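Local coordinates for CPXV203 protein (Cowpox virus, PDB 4HKJ) that probably binds major histocompatibility complex class I molecules and holds them in the endoplasmic reticulum, helping the virus evade T cells, at residues F28-R32 with H76-S82; G52-H58 with L105-D111. One frame throughout, in Å; residues are numbered along the deposited sequence.

Interaction 1: residues F28-R32 with H76-S82; sequences FYSKR and HFGVTHS
A loop-to-hairpin contact sets Tyr29, Ser30 and Arg32 of the irregular segment 28-32 against the turn between strands 71-77 and 81-88, at one end of the five-stranded sheet. The backbone is joined at Val79: Ser30 N donates to Val79 O at 2.8 Å, well off a straight line (N-H...O 132°), and Ser30 OG adds a weak bond to the same oxygen. With chi1 at 53°, that hydroxyl sits between its own backbone N and carbonyl carbon, from where it also lies at the edge of the His76 ring, in its plane. Residues 76-82 form a β-hairpin, strands 71-77 and 81-88 meeting through a tight turn, and His76 braces this turn from within by a weak NE2 bond to Gly78 O (2.8 Å). Over one face of His76 runs the Lys31-Arg32 backbone, while Arg32 CB rests 3.5 Å from His76 CD2. At the other end Val79 CG2 makes a CH-pi contact with Tyr29, 4.0 Å from the ring centroid and nearly on its normal. Another protein chain binds here: its acidic side chains form a salt bridge with Arg32 NH2 and accept hydrogen bonds from Thr80 OG1 and Val79 N.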
loop_
_atom_site.group_PDB
_atom_site.type_symbol
_atom_site.label_atom_id
_atom_site.label_comp_id
_atom_site.label_asym_id
_atom_site.label_seq_id
_atom_site.Cartn_x
_atom_site.Cartn_y
_atom_site.Cartn_z
ATOM N N PHE D 28 -12.487 -13.245 -14.950
ATOM C CA PHE D 28 -13.596 -12.597 -15.645
ATOM C C PHE D 28 -13.487 -11.077 -15.581
ATOM O O PHE D 28 -12.744 -10.532 -14.764
ATOM C CB PHE D 28 -14.948 -13.068 -15.090
ATOM C CG PHE D 28 -15.419 -12.303 -13.882
ATOM C CD1 PHE D 28 -14.918 -12.588 -12.622
ATOM C CD2 PHE D 28 -16.381 -11.313 -14.006
ATOM C CE1 PHE D 28 -15.357 -11.889 -11.511
ATOM C CE2 PHE D 28 -16.822 -10.612 -12.899
ATOM C CZ PHE D 28 -16.310 -10.901 -11.651
ATOM N N TYR D 29 -14.225 -10.399 -16.453
ATOM C CA TYR D 29 -14.222 -8.942 -16.486
ATOM C C TYR D 29 -15.435 -8.369 -15.762
ATOM O O TYR D 29 -16.575 -8.599 -16.164
ATOM C CB TYR D 29 -14.198 -8.430 -17.929
ATOM C CG TYR D 29 -12.869 -8.591 -18.634
ATOM C CD1 TYR D 29 -11.761 -9.100 -17.969
ATOM C CD2 TYR D 29 -12.719 -8.221 -19.964
ATOM C CE1 TYR D 29 -10.544 -9.246 -18.611
ATOM C CE2 TYR D 29 -11.510 -8.361 -20.615
ATOM C CZ TYR D 29 -10.425 -8.873 -19.936
ATOM O OH TYR D 29 -9.220 -9.012 -20.584
ATOM N N SER D 30 -15.183 -7.623 -14.691
ATOM C CA SER D 30 -16.252 -6.962 -13.955
ATOM C C SER D 30 -16.717 -5.719 -14.703
ATOM O O SER D 30 -15.902 -4.922 -15.166
ATOM C CB SER D 30 -15.794 -6.598 -12.541
ATOM O OG SER D 30 -14.587 -5.858 -12.568
ATOM N N LYS D 31 -18.032 -5.563 -14.823
ATOM C CA LYS D 31 -18.606 -4.452 -15.574
ATOM C C LYS D 31 -19.018 -3.299 -14.662
ATOM O O LYS D 31 -19.579 -3.514 -13.587
ATOM C CB LYS D 31 -19.807 -4.928 -16.394
ATOM C CG LYS D 31 -20.429 -3.853 -17.271
ATOM C CD LYS D 31 -21.589 -4.401 -18.083
ATOM C CE LYS D 31 -22.217 -3.317 -18.944
ATOM N NZ LYS D 31 -23.350 -3.842 -19.753
ATOM N N ARG D 32 -18.731 -2.078 -15.100
ATOM C CA ARG D 32 -19.126 -0.881 -14.370
ATOM C C ARG D 32 -20.634 -0.687 -14.441
ATOM O O ARG D 32 -21.232 -0.806 -15.511
ATOM C CB ARG D 32 -18.422 0.347 -14.944
ATOM C CG ARG D 32 -18.872 1.663 -14.332
ATOM C CD ARG D 32 -18.096 2.841 -14.899
ATOM N NE ARG D 32 -18.352 3.049 -16.323
ATOM C CZ ARG D 32 -17.538 2.655 -17.297
ATOM N NH1 ARG D 32 -16.406 2.029 -17.008
ATOM N NH2 ARG D 32 -17.855 2.889 -18.564
ATOM N N HIS D 76 -16.003 2.104 -10.391
ATOM C CA HIS D 76 -15.323 1.061 -11.147
ATOM C C HIS D 76 -14.219 1.623 -12.032
ATOM O O HIS D 76 -14.367 2.694 -12.621
ATOM C CB HIS D 76 -16.325 0.278 -11.997
ATOM C CG HIS D 76 -15.711 -0.842 -12.778
ATOM N ND1 HIS D 76 -15.502 -2.096 -12.244
ATOM C CD2 HIS D 76 -15.259 -0.897 -14.053
ATOM C CE1 HIS D 76 -14.948 -2.874 -13.156
ATOM N NE2 HIS D 76 -14.789 -2.171 -14.264
ATOM N N PHE D 77 -13.113 0.891 -12.121
ATOM C CA PHE D 77 -11.999 1.280 -12.978
ATOM C C PHE D 77 -11.481 0.078 -13.759
ATOM O O PHE D 77 -11.328 -1.012 -13.207
ATOM C CB PHE D 77 -10.869 1.887 -12.146
ATOM C CG PHE D 77 -11.209 3.218 -11.541
ATOM C CD1 PHE D 77 -11.655 4.262 -12.334
ATOM C CD2 PHE D 77 -11.090 3.423 -10.178
ATOM C CE1 PHE D 77 -11.972 5.487 -11.778
ATOM C CE2 PHE D 77 -11.405 4.645 -9.616
ATOM C CZ PHE D 77 -11.846 5.678 -10.417
ATOM N N GLY D 78 -11.212 0.284 -15.042
ATOM C CA GLY D 78 -10.718 -0.782 -15.893
ATOM C C GLY D 78 -11.729 -1.897 -16.063
ATOM O O GLY D 78 -12.920 -1.644 -16.242
ATOM N N VAL D 79 -11.255 -3.137 -15.996
ATOM C CA VAL D 79 -12.115 -4.294 -16.201
ATOM C C VAL D 79 -12.040 -5.292 -15.045
ATOM O O VAL D 79 -12.681 -6.342 -15.085
ATOM C CB VAL D 79 -11.768 -5.027 -17.511
ATOM C CG1 VAL D 79 -12.076 -4.149 -18.711
ATOM C CG2 VAL D 79 -10.305 -5.446 -17.513
ATOM N N THR D 80 -11.263 -4.964 -14.017
ATOM C CA THR D 80 -11.073 -5.877 -12.890
ATOM C C THR D 80 -11.368 -5.242 -11.530
ATOM O O THR D 80 -11.865 -5.908 -10.622
ATOM C CB THR D 80 -9.644 -6.459 -12.867
ATOM O OG1 THR D 80 -8.689 -5.391 -12.918
ATOM C CG2 THR D 80 -9.424 -7.388 -14.050
ATOM N N HIS D 81 -11.060 -3.957 -11.392
ATOM C CA HIS D 81 -11.168 -3.286 -10.099
ATOM C C HIS D 81 -12.577 -2.783 -9.787
ATOM O O HIS D 81 -13.222 -2.141 -10.617
ATOM C CB HIS D 81 -10.171 -2.127 -10.015
ATOM C CG HIS D 81 -8.751 -2.532 -10.254
ATOM N ND1 HIS D 81 -7.983 -3.158 -9.297
ATOM C CD2 HIS D 81 -7.956 -2.395 -11.343
ATOM C CE1 HIS D 81 -6.778 -3.392 -9.785
ATOM N NE2 HIS D 81 -6.736 -2.939 -11.024
ATOM N N SER D 82 -13.042 -3.081 -8.575
ATOM C CA SER D 82 -14.323 -2.586 -8.085
ATOM C C SER D 82 -14.169 -2.095 -6.647
ATOM O O SER D 82 -13.767 -2.855 -5.767
ATOM C CB SER D 82 -15.388 -3.678 -8.159
ATOM O OG SER D 82 -15.557 -4.133 -9.488
#

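Interaction 2: residues G52-H58 with L105-D111; sequences GYRVVVH and LISVYCD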
loop_
_atom_site.group_PDB
_atom_site.type_symbol
_atom_site.label_atom_id
_atom_site.label_comp_id
_atom_site.label_asym_id
_atom_site.label_seq_id
_atom_site.Cartn_x
_atom_site.Cartn_y
_atom_site.Cartn_z
ATOM N N GLY D 52 -20.699 -6.217 -10.378
ATOM C CA GLY D 52 -20.506 -7.650 -10.514
ATOM C C GLY D 52 -20.551 -8.402 -9.200
ATOM O O GLY D 52 -20.448 -9.628 -9.176
ATOM N N TYR D 53 -20.705 -7.672 -8.101
ATOM C CA TYR D 53 -20.752 -8.293 -6.785
ATOM C C TYR D 53 -21.965 -7.831 -5.993
ATOM O O TYR D 53 -22.479 -6.731 -6.207
ATOM C CB TYR D 53 -19.488 -7.969 -5.986
ATOM C CG TYR D 53 -18.196 -8.180 -6.740
ATOM C CD1 TYR D 53 -17.851 -9.431 -7.230
ATOM C CD2 TYR D 53 -17.310 -7.129 -6.941
ATOM C CE1 TYR D 53 -16.666 -9.628 -7.916
ATOM C CE2 TYR D 53 -16.124 -7.315 -7.622
ATOM C CZ TYR D 53 -15.807 -8.568 -8.107
ATOM O OH TYR D 53 -14.627 -8.757 -8.786
ATOM N N ARG D 54 -22.424 -8.681 -5.083
ATOM C CA ARG D 54 -23.401 -8.264 -4.090
ATOM C C ARG D 54 -22.830 -8.505 -2.695
ATOM O O ARG D 54 -22.367 -9.601 -2.379
ATOM C CB ARG D 54 -24.754 -8.953 -4.294
ATOM C CG ARG D 54 -24.771 -10.455 -4.095
ATOM C CD ARG D 54 -26.184 -10.992 -4.262
ATOM N NE ARG D 54 -27.152 -10.178 -3.530
ATOM C CZ ARG D 54 -28.456 -10.428 -3.476
ATOM N NH1 ARG D 54 -28.962 -11.477 -4.112
ATOM N NH2 ARG D 54 -29.256 -9.626 -2.785
ATOM N N VAL D 55 -22.836 -7.463 -1.873
ATOM C CA VAL D 55 -22.140 -7.507 -0.593
ATOM C C VAL D 55 -23.093 -7.342 0.586
ATOM O O VAL D 55 -23.930 -6.441 0.599
ATOM C CB VAL D 55 -21.042 -6.427 -0.526
ATOM C CG1 VAL D 55 -20.298 -6.499 0.794
ATOM C CG2 VAL D 55 -20.080 -6.581 -1.696
ATOM N N VAL D 56 -22.957 -8.223 1.571
ATOM C CA VAL D 56 -23.772 -8.171 2.776
ATOM C C VAL D 56 -22.920 -7.759 3.972
ATOM O O VAL D 56 -21.850 -8.322 4.205
ATOM C CB VAL D 56 -24.420 -9.539 3.068
ATOM C CG1 VAL D 56 -25.277 -9.462 4.318
ATOM C CG2 VAL D 56 -25.249 -10.001 1.881
ATOM N N VAL D 57 -23.395 -6.772 4.725
ATOM C CA VAL D 57 -22.674 -6.290 5.899
ATOM C C VAL D 57 -23.533 -6.394 7.159
ATOM O O VAL D 57 -24.599 -5.786 7.247
ATOM C CB VAL D 57 -22.216 -4.829 5.721
ATOM C CG1 VAL D 57 -21.447 -4.363 6.945
ATOM C CG2 VAL D 57 -21.365 -4.690 4.470
ATOM N N HIS D 58 -23.065 -7.169 8.133
ATOM C CA HIS D 58 -23.798 -7.357 9.381
ATOM C C HIS D 58 -23.028 -6.835 10.587
ATOM O O HIS D 58 -21.849 -6.494 10.489
ATOM C CB HIS D 58 -24.118 -8.837 9.602
ATOM C CG HIS D 58 -25.198 -9.366 8.713
ATOM N ND1 HIS D 58 -26.508 -8.946 8.801
ATOM C CD2 HIS D 58 -25.167 -10.293 7.726
ATOM C CE1 HIS D 58 -27.235 -9.585 7.902
ATOM N NE2 HIS D 58 -26.445 -10.409 7.237
ATOM N N LEU D 105 -19.176 -7.726 10.132
ATOM C CA LEU D 105 -18.977 -8.904 9.297
ATOM C C LEU D 105 -19.418 -8.621 7.865
ATOM O O LEU D 105 -20.595 -8.369 7.605
ATOM C CB LEU D 105 -19.744 -10.103 9.852
ATOM C CG LEU D 105 -19.799 -11.322 8.923
ATOM C CD1 LEU D 105 -18.404 -11.874 8.661
ATOM C CD2 LEU D 105 -20.714 -12.396 9.491
ATOM N N ILE D 106 -18.467 -8.666 6.938
ATOM C CA ILE D 106 -18.744 -8.355 5.542
ATOM C C ILE D 106 -18.587 -9.581 4.645
ATOM O O ILE D 106 -17.539 -10.224 4.631
ATOM C CB ILE D 106 -17.841 -7.214 5.040
ATOM C CG1 ILE D 106 -18.138 -5.932 5.819
ATOM C CG2 ILE D 106 -18.037 -6.989 3.553
ATOM C CD1 ILE D 106 -17.307 -4.740 5.398
ATOM N N SER D 107 -19.643 -9.902 3.901
ATOM C CA SER D 107 -19.628 -11.048 3.000
ATOM C C SER D 107 -19.729 -10.590 1.549
ATOM O O SER D 107 -20.685 -9.912 1.169
ATOM C CB SER D 107 -20.775 -12.002 3.332
ATOM O OG SER D 107 -20.806 -12.301 4.717
ATOM N N VAL D 108 -18.741 -10.962 0.740
ATOM C CA VAL D 108 -18.707 -10.546 -0.659
ATOM C C VAL D 108 -18.978 -11.704 -1.617
ATOM O O VAL D 108 -18.144 -12.593 -1.790
ATOM C CB VAL D 108 -17.362 -9.894 -1.024
ATOM C CG1 VAL D 108 -17.382 -9.429 -2.470
ATOM C CG2 VAL D 108 -17.068 -8.730 -0.093
ATOM N N TYR D 109 -20.151 -11.682 -2.241
ATOM C CA TYR D 109 -20.524 -12.689 -3.223
ATOM C C TYR D 109 -20.445 -12.097 -4.624
ATOM O O TYR D 109 -20.562 -10.884 -4.796
ATOM C CB TYR D 109 -21.940 -13.197 -2.955
ATOM C CG TYR D 109 -22.175 -13.628 -1.526
ATOM C CD1 TYR D 109 -21.900 -14.925 -1.118
ATOM C CD2 TYR D 109 -22.676 -12.737 -0.584
ATOM C CE1 TYR D 109 -22.114 -15.324 0.190
ATOM C CE2 TYR D 109 -22.894 -13.126 0.722
ATOM C CZ TYR D 109 -22.610 -14.419 1.104
ATOM O OH TYR D 109 -22.826 -14.805 2.405
ATOM N N CYS D 110 -20.248 -12.953 -5.622
ATOM C CA CYS D 110 -20.187 -12.500 -7.009
ATOM C C CYS D 110 -21.475 -12.812 -7.769
ATOM O O CYS D 110 -22.012 -13.915 -7.676
ATOM C CB CYS D 110 -18.973 -13.098 -7.728
ATOM S SG CYS D 110 -18.603 -14.820 -7.313
ATOM N N ASP D 111 -21.961 -11.827 -8.520
ATOM C CA ASP D 111 -23.208 -11.955 -9.268
ATOM C C ASP D 111 -22.970 -12.161 -10.760
ATOM O O ASP D 111 -23.671 -12.936 -11.409
ATOM C CB ASP D 111 -24.083 -10.716 -9.060
ATOM C CG ASP D 111 -24.973 -10.830 -7.840
ATOM O OD1 ASP D 111 -24.727 -11.731 -7.012
ATOM O OD2 ASP D 111 -25.917 -10.021 -7.709
#
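Val55 and Val108 stand side by side and point the same way, Val55 CG2 lying 4.0 Å from Val108 CG1, and Val57 and Ile106 repeat the arrangement two residues along, at the next pair on this face. Val55 also reaches diagonally to Ile106, where CG1 meets CG2 at 3.6 Å, and the branched side chains form a row of apolar contacts on this face. Tyr53 ends it: its ring edge meets Cys110 CA, 3.9 Å from CD1, and Cys110 is itself disulfide-bonded to Cys140. On the other face Val56 CG2 touches the edge of the Tyr109 ring at CE2 (4.1 Å). Beyond it the Arg54 chain leaves between its backbone N and carbonyl carbon (chi1 65°), which brings its CG and CD alongside Asp111 OD1. The guanidinium and carboxylate planes stand 82° apart, and Arg54 NE is 4.4 Å from Asp111 OD2, so the opposite charges probably attract at a distance, with no N-H pointing at the oxygen. Paired backbone bonds join Arg54 with Tyr109, Val56 with Ser107 and His58 with Leu105; Ser107 N to Val56 O is nearly straight at 2.7 Å. The Val55 face packs on Ile23 and Ile84 of the opposing sheet, the layered arrangement of a β-sandwich, as in the poxviral chemokine-binding proteins of this clan.

In the fold
From the N terminus, the chain leaves strand 15-25, passes through loop 28-32 and then builds strand 53-59 before the hairpin holding 76-82 returns to the loop, closing interaction 1 across 43 residues. Interaction 2 closes later, when strand 103-110 comes back beside strand 53-59 across 46 residues. Because 52-58 falls between the two halves of interaction 1, and 76-82 between those of interaction 2, the loops cross rather than nest. Interaction 1 joins loop 28-32 to the turn between strands 71-77 and 81-88 of one sheet; interaction 2 pairs neighbouring strands of the mixed sheet. They touch through Tyr53, which packs on both Phe28 and Ser82 and so links the two layers.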